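Local atomic coordinates of ESAT-6/WXG100 secretion system protein (Streptococcus gallolyticus, PDB entry 7JQE), a protein that forms part of the membrane-embedded type VIIb secretion system, its extracellular region probably serving toxin export across the Gram-positive cell envelope. Residues 113-116 with 117-120; 141-144 with 145-149; 150-153 with 154-157; 485-488 with 489-492. All blocks are in the same frame, centred on the assembly; numbering follows the deposited sequence.

Interaction 1 of 4, residues 113-116 with 117-120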
loop_
_atom_site.group_PDB
_atom_site.type_symbol
_atom_site.label_atom_id
_atom_site.label_comp_id
_atom_site.label_asym_id
_atom_site.label_seq_id
_atom_site.Cartn_x
_atom_site.Cartn_y
_atom_site.Cartn_z
ATOM N N ARG A 113 39.635 -35.037 -53.769
ATOM C CA ARG A 113 39.948 -33.616 -53.663
ATOM C C ARG A 113 38.709 -32.761 -53.891
ATOM O O ARG A 113 38.506 -31.753 -53.204
ATOM C CB ARG A 113 41.045 -33.255 -54.660
ATOM C CG ARG A 113 41.446 -31.791 -54.678
ATOM C CD ARG A 113 42.434 -31.543 -55.808
ATOM N NE ARG A 113 43.582 -32.439 -55.714
ATOM C CZ ARG A 113 44.314 -32.832 -56.751
ATOM N NH1 ARG A 113 45.340 -33.652 -56.569
ATOM N NH2 ARG A 113 44.017 -32.414 -57.974
ATOM N N THR A 114 37.866 -33.145 -54.852
ATOM C CA THR A 114 36.659 -32.372 -55.124
ATOM C C THR A 114 35.617 -32.567 -54.027
ATOM O O THR A 114 34.887 -31.628 -53.685
ATOM C CB THR A 114 36.086 -32.750 -56.490
ATOM O OG1 THR A 114 34.790 -32.163 -56.648
ATOM C CG2 THR A 114 35.974 -34.257 -56.627
ATOM N N GLU A 115 35.530 -33.775 -53.466
ATOM C CA GLU A 115 34.645 -33.993 -52.326
ATOM C C GLU A 115 35.020 -33.076 -51.169
ATOM O O GLU A 115 34.158 -32.414 -50.580
ATOM C CB GLU A 115 34.697 -35.457 -51.889
ATOM C CG GLU A 115 34.260 -36.459 -52.949
ATOM C CD GLU A 115 32.774 -36.388 -53.250
ATOM O OE1 GLU A 115 32.138 -35.379 -52.876
ATOM O OE2 GLU A 115 32.245 -37.344 -53.858
ATOM N N LEU A 116 36.311 -33.020 -50.834
ATOM C CA LEU A 116 36.749 -32.177 -49.726
ATOM C C LEU A 116 36.472 -30.705 -50.005
ATOM O O LEU A 116 36.153 -29.943 -49.085
ATOM C CB LEU A 116 38.234 -32.400 -49.446
ATOM C CG LEU A 116 38.607 -33.790 -48.926
ATOM C CD1 LEU A 116 40.088 -33.858 -48.573
ATOM C CD2 LEU A 116 37.742 -34.163 -47.731
ATOM N N SER A 117 36.593 -30.282 -51.266
ATOM C CA SER A 117 36.287 -28.893 -51.596
ATOM C C SER A 117 34.820 -28.569 -51.348
ATOM O O SER A 117 34.490 -27.437 -50.972
ATOM C CB SER A 117 36.660 -28.598 -53.047
ATOM O OG SER A 117 38.058 -28.724 -53.241
ATOM N N ASP A 118 33.928 -29.541 -51.560
ATOM C CA ASP A 118 32.520 -29.332 -51.237
ATOM C C ASP A 118 32.299 -29.338 -49.730
ATOM O O ASP A 118 31.551 -28.507 -49.203
ATOM C CB ASP A 118 31.661 -30.401 -51.910
ATOM C CG ASP A 118 31.812 -30.406 -53.417
ATOM O OD1 ASP A 118 31.989 -29.316 -54.003
ATOM O OD2 ASP A 118 31.761 -31.502 -54.016
ATOM N N LEU A 119 32.937 -30.274 -49.023
ATOM C CA LEU A 119 32.846 -30.288 -47.568
ATOM C C LEU A 119 33.307 -28.961 -46.981
ATOM O O LEU A 119 32.725 -28.468 -46.007
ATOM C CB LEU A 119 33.667 -31.447 -47.000
ATOM C CG LEU A 119 33.741 -31.560 -45.478
ATOM C CD1 LEU A 119 32.348 -31.695 -44.879
ATOM C CD2 LEU A 119 34.618 -32.729 -45.062
ATOM N N LEU A 120 34.343 -28.361 -47.571
ATOM C CA LEU A 120 34.850 -27.089 -47.067
ATOM C C LEU A 120 33.747 -26.039 -47.016
ATOM O O LEU A 120 33.598 -25.325 -46.018
ATOM C CB LEU A 120 36.011 -26.608 -47.935
ATOM C CG LEU A 120 36.901 -25.528 -47.319
ATOM C CD1 LEU A 120 37.691 -26.103 -46.158
ATOM C CD2 LEU A 120 37.834 -24.939 -48.364
#

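Interaction 2 of 4, residues 141-144 with 145-149. With EDO (1,2-ethanediol), chain O; EDO (1,2-ethanediol), chain P; EDO (1,2-ethanediol), chain L.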
loop_
_atom_site.group_PDB
_atom_site.type_symbol
_atom_site.label_atom_id
_atom_site.label_comp_id
_atom_site.label_asym_id
_atom_site.label_seq_id
_atom_site.Cartn_x
_atom_site.Cartn_y
_atom_site.Cartn_z
ATOM N N LEU A 141 35.684 -14.538 -40.568
ATOM C CA LEU A 141 37.104 -14.332 -40.327
ATOM C C LEU A 141 37.915 -14.943 -41.461
ATOM O O LEU A 141 37.675 -16.085 -41.862
ATOM C CB LEU A 141 37.502 -14.948 -38.988
ATOM C CG LEU A 141 38.881 -14.575 -38.441
ATOM C CD1 LEU A 141 38.924 -13.097 -38.090
ATOM C CD2 LEU A 141 39.219 -15.431 -37.232
ATOM N N ASP A 142 38.869 -14.173 -41.984
ATOM C CA ASP A 142 39.669 -14.599 -43.129
ATOM C C ASP A 142 40.809 -15.500 -42.660
ATOM O O ASP A 142 41.682 -15.068 -41.899
ATOM C CB ASP A 142 40.201 -13.378 -43.878
ATOM C CG ASP A 142 41.225 -13.740 -44.928
ATOM O OD1 ASP A 142 40.829 -14.225 -46.010
ATOM O OD2 ASP A 142 42.431 -13.536 -44.669
ATOM N N ILE A 143 40.808 -16.751 -43.127
ATOM C CA ILE A 143 41.787 -17.729 -42.661
ATOM C C ILE A 143 43.200 -17.413 -43.131
ATOM O O ILE A 143 44.168 -17.857 -42.504
ATOM C CB ILE A 143 41.403 -19.150 -43.121
ATOM C CG1 ILE A 143 41.544 -19.269 -44.639
ATOM C CG2 ILE A 143 39.990 -19.493 -42.679
ATOM C CD1 ILE A 143 41.482 -20.695 -45.154
ATOM N N ASN A 144 43.344 -16.654 -44.221
ATOM C CA ASN A 144 44.653 -16.467 -44.844
ATOM C C ASN A 144 45.717 -16.013 -43.852
ATOM O O ASN A 144 46.884 -16.400 -43.975
ATOM C CB ASN A 144 44.540 -15.461 -45.991
ATOM C CG ASN A 144 45.876 -14.852 -46.366
ATOM O OD1 ASN A 144 46.592 -15.372 -47.222
ATOM N ND2 ASN A 144 46.217 -13.739 -45.728
ATOM N N SER A 145 45.341 -15.198 -42.865
ATOM C CA SER A 145 46.336 -14.619 -41.967
ATOM C C SER A 145 47.040 -15.680 -41.130
ATOM O O SER A 145 48.196 -15.489 -40.733
ATOM C CB SER A 145 45.676 -13.582 -41.055
ATOM O OG SER A 145 46.610 -13.053 -40.129
ATOM N N TYR A 146 46.369 -16.794 -40.845
ATOM C CA TYR A 146 46.907 -17.834 -39.981
ATOM C C TYR A 146 47.377 -19.057 -40.753
ATOM O O TYR A 146 47.904 -19.994 -40.144
ATOM C CB TYR A 146 45.857 -18.256 -38.946
ATOM C CG TYR A 146 44.936 -17.133 -38.515
ATOM C CD1 TYR A 146 43.762 -16.868 -39.210
ATOM C CD2 TYR A 146 45.241 -16.338 -37.419
ATOM C CE1 TYR A 146 42.923 -15.848 -38.829
ATOM C CE2 TYR A 146 44.406 -15.310 -37.030
ATOM C CZ TYR A 146 43.248 -15.071 -37.737
ATOM O OH TYR A 146 42.414 -14.049 -37.355
ATOM N N PHE A 147 47.204 -19.072 -42.076
ATOM C CA PHE A 147 47.474 -20.281 -42.846
ATOM C C PHE A 147 48.940 -20.686 -42.768
ATOM O O PHE A 147 49.260 -21.876 -42.879
ATOM C CB PHE A 147 47.046 -20.071 -44.299
ATOM C CG PHE A 147 46.736 -21.344 -45.036
ATOM C CD1 PHE A 147 45.550 -22.022 -44.800
ATOM C CD2 PHE A 147 47.621 -21.853 -45.976
ATOM C CE1 PHE A 147 45.253 -23.192 -45.477
ATOM C CE2 PHE A 147 47.332 -23.023 -46.659
ATOM C CZ PHE A 147 46.147 -23.695 -46.409
ATOM N N ALA A 148 49.842 -19.721 -42.568
ATOM C CA ALA A 148 51.270 -20.024 -42.564
ATOM C C ALA A 148 51.742 -20.589 -41.229
ATOM O O ALA A 148 52.740 -21.318 -41.191
ATOM C CB ALA A 148 52.075 -18.771 -42.915
ATOM N N THR A 149 51.051 -20.270 -40.137
ATOM C CA THR A 149 51.433 -20.780 -38.826
ATOM C C THR A 149 51.183 -22.283 -38.760
ATOM O O THR A 149 50.036 -22.732 -38.845
ATOM C CB THR A 149 50.652 -20.055 -37.733
ATOM O OG1 THR A 149 50.891 -18.646 -37.831
ATOM C CG2 THR A 149 51.078 -20.546 -36.359
HETATM C C1 EDO O . 50.034 -15.558 -48.279
HETATM O O1 EDO O . 49.346 -15.938 -47.081
HETATM C C2 EDO O . 51.160 -14.586 -47.939
HETATM O O2 EDO O . 51.718 -14.044 -49.142
HETATM C C1 EDO P . 44.766 -15.156 -51.183
HETATM O O1 EDO P . 44.697 -14.211 -50.107
HETATM C C2 EDO P . 46.138 -15.826 -51.203
HETATM O O2 EDO P . 46.322 -16.628 -50.031
HETATM C C1 EDO L . 47.122 -10.761 -36.642
HETATM O O1 EDO L . 46.306 -11.492 -37.564
HETATM C C2 EDO L . 48.410 -11.531 -36.378
HETATM O O2 EDO L . 49.241 -10.783 -35.482
#

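Interaction 3 of 4, residues 150-153 with 154-157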
loop_
_atom_site.group_PDB
_atom_site.type_symbol
_atom_site.label_atom_id
_atom_site.label_comp_id
_atom_site.label_asym_id
_atom_site.label_seq_id
_atom_site.Cartn_x
_atom_site.Cartn_y
_atom_site.Cartn_z
ATOM N N THR A 150 52.258 -23.061 -38.603
ATOM C CA THR A 150 52.132 -24.516 -38.598
ATOM C C THR A 150 51.739 -25.051 -37.224
ATOM O O THR A 150 50.965 -26.009 -37.130
ATOM C CB THR A 150 53.438 -25.165 -39.063
ATOM O OG1 THR A 150 54.383 -25.177 -37.986
ATOM C CG2 THR A 150 54.023 -24.393 -40.233
ATOM N N ASN A 151 52.270 -24.466 -36.152
ATOM C CA ASN A 151 51.872 -24.889 -34.817
ATOM C C ASN A 151 50.375 -24.667 -34.629
ATOM O O ASN A 151 49.871 -23.553 -34.805
ATOM C CB ASN A 151 52.669 -24.130 -33.755
ATOM C CG ASN A 151 52.400 -24.638 -32.347
ATOM O OD1 ASN A 151 51.248 -24.784 -31.930
ATOM N ND2 ASN A 151 53.468 -24.916 -31.610
ATOM N N GLN A 152 49.665 -25.740 -34.276
ATOM C CA GLN A 152 48.209 -25.685 -34.228
ATOM C C GLN A 152 47.707 -24.892 -33.029
ATOM O O GLN A 152 46.786 -24.081 -33.165
ATOM C CB GLN A 152 47.631 -27.098 -34.213
ATOM C CG GLN A 152 46.120 -27.143 -34.187
ATOM C CD GLN A 152 45.578 -28.535 -34.425
ATOM O OE1 GLN A 152 46.174 -29.331 -35.150
ATOM N NE2 GLN A 152 44.443 -28.843 -33.805
ATOM N N GLU A 153 48.286 -25.111 -31.848
ATOM C CA GLU A 153 47.887 -24.312 -30.695
ATOM C C GLU A 153 48.289 -22.854 -30.875
ATOM O O GLU A 153 47.558 -21.947 -30.462
ATOM C CB GLU A 153 48.488 -24.890 -29.413
ATOM C CG GLU A 153 47.852 -26.200 -28.958
ATOM C CD GLU A 153 46.374 -26.059 -28.612
ATOM O OE1 GLU A 153 45.830 -24.937 -28.717
ATOM O OE2 GLU A 153 45.755 -27.077 -28.233
ATOM N N GLU A 154 49.449 -22.608 -31.490
ATOM C CA GLU A 154 49.830 -21.237 -31.803
ATOM C C GLU A 154 48.839 -20.599 -32.766
ATOM O O GLU A 154 48.619 -19.383 -32.718
ATOM C CB GLU A 154 51.245 -21.208 -32.383
ATOM C CG GLU A 154 51.790 -19.813 -32.639
ATOM C CD GLU A 154 53.191 -19.832 -33.224
ATOM O OE1 GLU A 154 53.750 -20.936 -33.414
ATOM O OE2 GLU A 154 53.734 -18.740 -33.495
ATOM N N ARG A 155 48.225 -21.405 -33.638
ATOM C CA ARG A 155 47.239 -20.884 -34.578
ATOM C C ARG A 155 45.928 -20.555 -33.871
ATOM O O ARG A 155 45.349 -19.482 -34.080
ATOM C CB ARG A 155 47.023 -21.900 -35.701
ATOM C CG ARG A 155 46.180 -21.412 -36.866
ATOM C CD ARG A 155 46.622 -22.093 -38.159
ATOM N NE ARG A 155 47.239 -23.391 -37.894
ATOM C CZ ARG A 155 46.594 -24.553 -37.930
ATOM N NH1 ARG A 155 45.304 -24.589 -38.231
ATOM N NH2 ARG A 155 47.240 -25.681 -37.667
ATOM N N LYS A 156 45.448 -21.467 -33.021
ATOM C CA LYS A 156 44.228 -21.208 -32.261
ATOM C C LYS A 156 44.368 -19.962 -31.395
ATOM O O LYS A 156 43.437 -19.156 -31.299
ATOM C CB LYS A 156 43.880 -22.419 -31.399
ATOM C CG LYS A 156 43.087 -23.491 -32.122
ATOM C CD LYS A 156 42.849 -24.693 -31.222
ATOM C CE LYS A 156 41.589 -25.442 -31.630
ATOM N NZ LYS A 156 41.589 -25.784 -33.079
ATOM N N LEU A 157 45.522 -19.791 -30.745
ATOM C CA LEU A 157 45.733 -18.601 -29.928
ATOM C C LEU A 157 45.620 -17.334 -30.769
ATOM O O LEU A 157 44.959 -16.366 -30.373
ATOM C CB LEU A 157 47.094 -18.673 -29.235
ATOM C CG LEU A 157 47.416 -17.497 -28.309
ATOM C CD1 LEU A 157 46.378 -17.385 -27.196
ATOM C CD2 LEU A 157 48.817 -17.622 -27.732
#

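Interaction 4 of 4, residues 485-488 with 489-492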
loop_
_atom_site.group_PDB
_atom_site.type_symbol
_atom_site.label_atom_id
_atom_site.label_comp_id
_atom_site.label_asym_id
_atom_site.label_seq_id
_atom_site.Cartn_x
_atom_site.Cartn_y
_atom_site.Cartn_z
ATOM N N GLU A 485 42.861 -26.531 -41.657
ATOM C CA GLU A 485 43.417 -27.865 -41.857
ATOM C C GLU A 485 42.810 -28.545 -43.079
ATOM O O GLU A 485 43.516 -29.235 -43.825
ATOM C CB GLU A 485 43.216 -28.712 -40.602
ATOM C CG GLU A 485 44.234 -28.425 -39.513
ATOM C CD GLU A 485 43.950 -29.180 -38.228
ATOM O OE1 GLU A 485 42.904 -29.859 -38.151
ATOM O OE2 GLU A 485 44.774 -29.092 -37.293
ATOM N N LEU A 486 41.508 -28.358 -43.309
ATOM C CA LEU A 486 40.886 -28.959 -44.486
ATOM C C LEU A 486 41.456 -28.367 -45.770
ATOM O O LEU A 486 41.744 -29.099 -46.723
ATOM C CB LEU A 486 39.369 -28.783 -44.434
ATOM C CG LEU A 486 38.573 -29.424 -45.576
ATOM C CD1 LEU A 486 38.946 -30.886 -45.752
ATOM C CD2 LEU A 486 37.080 -29.285 -45.327
ATOM N N GLN A 487 41.631 -27.044 -45.816
ATOM C CA GLN A 487 42.257 -26.431 -46.985
ATOM C C GLN A 487 43.687 -26.920 -47.165
ATOM O O GLN A 487 44.137 -27.141 -48.295
ATOM C CB GLN A 487 42.229 -24.908 -46.869
ATOM C CG GLN A 487 41.190 -24.244 -47.753
ATOM C CD GLN A 487 41.578 -24.253 -49.215
ATOM O OE1 GLN A 487 42.456 -23.502 -49.636
ATOM N NE2 GLN A 487 40.927 -25.104 -50.000
ATOM N N SER A 488 44.418 -27.090 -46.061
ATOM C CA SER A 488 45.810 -27.518 -46.147
ATOM C C SER A 488 45.923 -28.890 -46.803
ATOM O O SER A 488 46.749 -29.095 -47.700
ATOM C CB SER A 488 46.438 -27.529 -44.752
ATOM O OG SER A 488 47.816 -27.857 -44.811
ATOM N N THR A 489 45.099 -29.845 -46.366
ATOM C CA THR A 489 45.142 -31.181 -46.952
ATOM C C THR A 489 44.631 -31.177 -48.386
ATOM O O THR A 489 45.173 -31.889 -49.240
ATOM C CB THR A 489 44.343 -32.163 -46.097
ATOM O OG1 THR A 489 43.175 -31.513 -45.580
ATOM C CG2 THR A 489 45.189 -32.666 -44.942
ATOM N N ILE A 490 43.594 -30.389 -48.678
ATOM C CA ILE A 490 43.156 -30.250 -50.065
ATOM C C ILE A 490 44.303 -29.739 -50.926
ATOM O O ILE A 490 44.614 -30.309 -51.979
ATOM C CB ILE A 490 41.930 -29.326 -50.167
ATOM C CG1 ILE A 490 40.749 -29.905 -49.388
ATOM C CG2 ILE A 490 41.552 -29.122 -51.632
ATOM C CD1 ILE A 490 39.466 -29.126 -49.576
ATOM N N ASP A 491 44.947 -28.652 -50.492
ATOM C CA ASP A 491 46.106 -28.137 -51.216
ATOM C C ASP A 491 47.189 -29.204 -51.344
ATOM O O ASP A 491 47.635 -29.523 -52.450
ATOM C CB ASP A 491 46.651 -26.889 -50.519
ATOM C CG ASP A 491 45.832 -25.646 -50.817
ATOM O OD1 ASP A 491 44.894 -25.731 -51.639
ATOM O OD2 ASP A 491 46.126 -24.583 -50.228
ATOM N N SER A 492 47.617 -29.776 -50.216
ATOM C CA SER A 492 48.634 -30.828 -50.211
ATOM C C SER A 492 47.980 -32.176 -50.524
ATOM O O SER A 492 47.776 -33.031 -49.659
ATOM C CB SER A 492 49.365 -30.853 -48.876
ATOM O OG SER A 492 50.089 -29.652 -48.664
#

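Interaction 1 of 4, residues 113-116 with 117-120
Ser-117 hangs from Arg-113 O by two bonds at once: its backbone N at 3.1 Å and its hydroxyl OG, also at 3.1 Å from that oxygen, reach the carbonyl from opposite faces of its plane. The hydroxyl gets there because OG stands beside the backbone N (chi1 -64°), folded back over the preceding turn of helix 102-135. A small polar residue suits this place, since serine spends its hydroxyl on its own helix. This bonded backbone is the tight part. Leu-116 and Leu-119 only brush each other, CD2 to CD2 at 4.4 Å; the buried leucines are packed instead by Ile-490 and Leu-486 of helix 462-491, on Leu-116 and Leu-120, and by the second subunit. On the solvent side the fit is loose: Glu-115 OE1 lies 4.1 Å from Asp-118 OD2, the carboxylate planes 87° apart. Asp-118 OD2 also comes within 3.1 Å of Thr-114 O, but two acceptors make no bond. The helix is thus amphipathic, its leucines turned to partner helices and its acids to the exposed side, Glu-115 also brushing Thr-489 of the second subunit. Both oxygen pairs probably disfavour the Asp-118 charge somewhat, a cost that surrounding water would be expected to soften.

Interaction 2 of 4, residues 141-144 with 145-149
Asn-144 OD1 accepts two hydrogen bonds from 1,2-ethanediol molecules that probably came from the crystallisation liquor. Atom O1 of the ethanediol in chain O lies 2.8 Å from Asn-144 OD1. The second donor, O2 of the ethanediol in chain P, is 3.1 Å from Asn-144 OD1. They mark an exposed polar corner of the connection between helix 102-135 and helix 152-164, where the chain forms two overlapping type I beta turns, 143-146 and 144-147. In the first, Tyr-146 N bonds to Ile-143 O at 3.0 Å; in the second, Phe-147 N makes a longer bond of 3.3 Å to Asn-144 O. Neither is ideal: both donors lie well above the plane of the carbonyl they use, the second by 73°. Asparagine and serine, short and polar, suit the watery side, and Ser-145 OG donates to O1 of a third ethanediol, in chain L. The inner side is apolar. Ile-143 sends CD1 to within 4.3 Å of Phe-147 CD1, and both residues rest on Ile-484 of helix 462-491. The Tyr-146 ring has Ser-145 CB over the centre of one face. Its hydroxyl hydrogen-bonds Asp-162 OD2, so tyrosine supplies both a greasy ring and a polar end that is satisfied on helix 152-164. Leu-141 meets that outer end of the ring at about a right angle. With its CG anti to the backbone N (chi1 -168°), the leucine brings both methyls to the phenol oxygen, CD2 lying 3.5 Å from Tyr-146 OH and CD1 3.7 Å from it.

Interaction 3 of 4, residues 150-153 with 154-157
Asn-151 and Glu-154 cross at about a right angle, their amide and carboxylate planes 69° apart. The carboxylate comes back over the asparagine's root rather than its amide, with Glu-154 OE1 3.4 Å from Asn-151 CB. Asn-151 OD1 accepts from Glu-154 N at 2.9 Å; the N-H points almost straight at the oxygen (172°), although it comes from well above the amide plane. Asn-151 is the N-cap of helix 152-164: its side chain takes up an amide hydrogen of the first turn, which has no earlier carbonyl of the helix to bond to, and asparagine is short enough to do so. Glu-153 and Glu-154 suit the same end, where the helix dipole would be expected to favour negative charge. Arg-155 turns away from them. Its chain, bent at chi2 and chi3, curls back so that NH2 lies 3.6 Å from Gln-152 CA and 3.8 Å from Gln-152 CB, with Thr-150 O at the guanidinium edge. NE makes a weak bond to Thr-149 O, and the residue packs on Tyr-146 and on Ile-484 of helix 462-491. Glu-153 and Lys-156 pass each other at a slant: Glu-153 OE1 approaches the aliphatic Lys-156 CD at 3.9 Å, whereas the ammonium Lys-156 NZ stays 6.1 Å from OE1, too far for a salt bridge.

Interaction 4 of 4, residues 485-488 with 489-492
Thr-489 OG1 sits between two carbonyl oxygens of the preceding turn, 2.9 Å from Glu-485 O and 3.0 Å from Leu-486 O. It has one proton for the two acceptors, and which one takes it is not settled. Each oxygen also holds a backbone amide: Thr-489 N bonds Glu-485 O at 3.1 Å, and Ile-490 N bonds Leu-486 O. The hydroxyl reaches them because it occupies the position between the backbone N and the carbonyl carbon (chi1 37°), which aims it back down helix 462-491. Threonine fits this place twice over: its oxygen is satisfied within its own helix, and its side chain is buried against the second subunit. The main-chain bonds carry on to the end of the helix, closing with a short one of 2.7 Å from Ser-492 N to Ser-488 O; Ser-492 is the first residue to leave helical geometry. Farther out, Leu-486 and Ile-490 meet through CG and CD1 at 4.1 Å. Ile-490 also packs on Ser-117, and Leu-486 on Leu-119 of the second subunit. Gln-487 touches Leu-120; its amide stands nearly perpendicular to the Asp-491 carboxylate without bonding to it, and Asp-491 CG lies 3.4 Å from Gln-487 O. Phe-147 lies against both residues. The Thr-489 hydroxyl is therefore satisfied in a buried interface, while the Asp-491 carboxylate near the helix's C-terminal end is probably somewhat disfavoured by the dipole, a cost its exposed position would be expected to ease.

In the fold
All four contacts lie near one end of the very elongated chain, where its N- and C-terminal helices come together, some 63 to 71 Å from the chain's centre. Interactions 1 and 4 belong to neighbouring helices with centres about 10 Å apart; Leu-120 CD2 meets Gln-487 CG at 3.5 Å, and both contacts also touch the second subunit. Interaction 2 leads directly into interaction 3, centres about 11 Å apart, and rests on interaction 4 where Phe-147 CE1 lies 3.7 Å from Gln-487 CB. Interactions 1 and 3 do not touch, their nearest atoms being about 11 Å apart; helix 462-491 packs against both.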